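Coclaurine N-methyltransferase (PDB 6GKV) probably methylates the nitrogen of coclaurine and related tetrahydroisoquinolines, using S-adenosyl-L-methionine as methyl donor in plant alkaloid biosynthesis. Local coordinates at residues A[11-14]-A[18-21]. Sequence-based numbering, arbitrary orientation.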
ATOM      1  N   LEU A  11      -0.927  16.113  33.785  1.00 54.88           N
ATOM      2  CA  LEU A  11      -1.957  16.796  33.006  1.00 49.78           C
ATOM      3  C   LEU A  11      -2.340  18.162  33.619  1.00 45.72           C
ATOM      4  O   LEU A  11      -2.459  19.130  32.881  1.00 44.70           O
ATOM      5  CB  LEU A  11      -3.197  15.889  32.836  1.00 43.86           C
ATOM      6  CG  LEU A  11      -2.906  14.637  31.977  1.00 45.31           C
ATOM      7  CD1 LEU A  11      -4.143  13.839  31.545  1.00 42.49           C
ATOM      8  CD2 LEU A  11      -2.068  14.985  30.745  1.00 38.46           C
ATOM      9  N   LYS A  12      -2.481  18.282  34.942  1.00 55.68           N
ATOM     10  CA  LYS A  12      -2.835  19.614  35.497  1.00 61.77           C
ATOM     11  C   LYS A  12      -1.703  20.634  35.497  1.00 54.46           C
ATOM     12  O   LYS A  12      -1.913  21.826  35.296  1.00 52.83           O
ATOM     13  CB  LYS A  12      -3.395  19.518  36.911  1.00 74.78           C
ATOM     14  CG  LYS A  12      -4.354  18.395  37.120  1.00 86.19           C
ATOM     15  CD  LYS A  12      -4.981  18.448  38.529  1.00 92.09           C
ATOM     16  CE  LYS A  12      -4.063  19.049  39.584  1.00 93.43           C
ATOM     17  NZ  LYS A  12      -3.261  18.011  40.277  1.00 93.27           N
ATOM     18  N   GLN A  13      -0.496  20.165  35.717  1.00 53.33           N
ATOM     19  CA  GLN A  13       0.673  21.008  35.547  1.00 59.14           C
ATOM     20  C   GLN A  13       0.786  21.601  34.146  1.00 60.22           C
ATOM     21  O   GLN A  13       1.189  22.764  33.976  1.00 58.39           O
ATOM     22  CB  GLN A  13       1.907  20.198  35.826  1.00 64.15           C
ATOM     23  CG  GLN A  13       2.015  19.720  37.228  1.00 72.28           C
ATOM     24  CD  GLN A  13       3.377  19.132  37.442  1.00 85.78           C
ATOM     25  OE1 GLN A  13       4.329  19.539  36.789  1.00 92.06           O
ATOM     26  NE2 GLN A  13       3.506  18.193  38.379  1.00 80.51           N
ATOM     27  N   LEU A  14       0.473  20.770  33.149  1.00 54.14           N
ATOM     28  CA  LEU A  14       0.457  21.193  31.757  1.00 46.13           C
ATOM     29  C   LEU A  14      -0.640  22.235  31.539  1.00 40.31           C
ATOM     30  O   LEU A  14      -0.378  23.301  30.994  1.00 45.33           O
ATOM     31  CB  LEU A  14       0.277  19.980  30.830  1.00 43.30           C
ATOM     32  CG  LEU A  14       1.432  18.979  30.850  1.00 45.94           C
ATOM     33  CD1 LEU A  14       1.087  17.666  30.139  1.00 42.15           C
ATOM     34  CD2 LEU A  14       2.656  19.606  30.222  1.00 46.57           C
ATOM     35  N   LEU A  18       3.037  24.871  34.032  1.00 47.12           N
ATOM     36  CA  LEU A  18       4.120  24.789  35.017  1.00 47.09           C
ATOM     37  C   LEU A  18       5.269  23.873  34.608  1.00 51.64           C
ATOM     38  O   LEU A  18       6.254  23.736  35.341  1.00 54.10           O
ATOM     39  CB  LEU A  18       3.573  24.297  36.363  1.00 60.88           C
ATOM     40  CG  LEU A  18       2.277  24.889  36.939  1.00 60.51           C
ATOM     41  CD1 LEU A  18       1.946  24.191  38.242  1.00 63.00           C
ATOM     42  CD2 LEU A  18       2.369  26.403  37.114  1.00 57.07           C
ATOM     43  N   VAL A  19       5.136  23.231  33.451  1.00 52.98           N
ATOM     44  CA  VAL A  19       6.165  22.330  32.937  1.00 54.24           C
ATOM     45  C   VAL A  19       6.883  22.975  31.748  1.00 53.27           C
ATOM     46  O   VAL A  19       6.235  23.361  30.768  1.00 47.77           O
ATOM     47  CB  VAL A  19       5.549  20.980  32.515  1.00 51.70           C
ATOM     48  CG1 VAL A  19       6.616  20.027  32.005  1.00 46.11           C
ATOM     49  CG2 VAL A  19       4.785  20.369  33.684  1.00 46.11           C
ATOM     50  N   PRO A  20       8.224  23.097  31.829  1.00 55.95           N
ATOM     51  CA  PRO A  20       9.017  23.762  30.781  1.00 57.67           C
ATOM     52  C   PRO A  20       8.903  23.034  29.436  1.00 57.91           C
ATOM     53  O   PRO A  20       8.687  21.824  29.440  1.00 58.80           O
ATOM     54  CB  PRO A  20      10.448  23.699  31.322  1.00 61.68           C
ATOM     55  CG  PRO A  20      10.297  23.400  32.787  1.00 62.48           C
ATOM     56  CD  PRO A  20       9.080  22.547  32.892  1.00 58.83           C
ATOM     57  N   TYR A  21       9.033  23.758  28.323  1.00 56.32           N
ATOM     58  CA  TYR A  21       8.825  23.182  26.988  1.00 50.43           C
ATOM     59  C   TYR A  21       9.607  21.910  26.727  1.00 53.59           C
ATOM     60  O   TYR A  21       9.062  20.965  26.155  1.00 49.80           O
ATOM     61  CB  TYR A  21       9.173  24.192  25.891  1.00 41.90           C
ATOM     62  CG  TYR A  21       8.054  25.130  25.529  1.00 43.54           C
ATOM     63  CD1 TYR A  21       6.834  25.055  26.172  1.00 43.04           C
ATOM     64  CD2 TYR A  21       8.235  26.115  24.567  1.00 42.43           C
ATOM     65  CE1 TYR A  21       5.818  25.943  25.872  1.00 61.41           C
ATOM     66  CE2 TYR A  21       7.230  26.997  24.252  1.00 47.25           C
ATOM     67  CZ  TYR A  21       6.014  26.912  24.908  1.00 65.63           C
ATOM     68  OH  TYR A  21       4.984  27.785  24.606  1.00 72.88           O
TER
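The backbone N of L18 donates a hydrogen bond to the carbonyl O of Q13 over 2.8 Å, and the N-H points almost exactly at its acceptor (178°). The bond spans five residues instead of the four of a regular alpha-helical turn, a spacing consistent with the 6→1 bond of a Schellman motif at the end of helix 2-16, and the case illustrates how a chain can leave a helix while a carbonyl of its last turn stays engaged. CB of L18 rests 3.7 Å from the same O of Q13, laying an apolar flank beside the bonded oxygen.

V19 then turns its side chain back against the helix. Its CG1 is anti to the backbone N (chi1 -179°), which brings CG2 beside that N and against the side chain of Q13. The extended glutamine chain crosses the valine at about a right angle, and CG2 of V19 sits 3.6 Å from CB of Q13. The same methyl comes within 3.2 Å of OE1 of Q13, a tight van der Waals touch between methyl and amide oxygen. On the L14 side the fit is purely apolar, with CD2 of L14 3.9 Å from CB of V19.

L14 is buried and also packs on W245 and Y249, while both L14 and V19 reach I24 of the following helix. P20 occupies the N-cap position of that helix, and Y21 OH is hydrogen-bonded to D296 OD2 on helix 281-297. The contact thus forms the corner joining helix 2-16 to helix 21-39, well away from the ligand pockets.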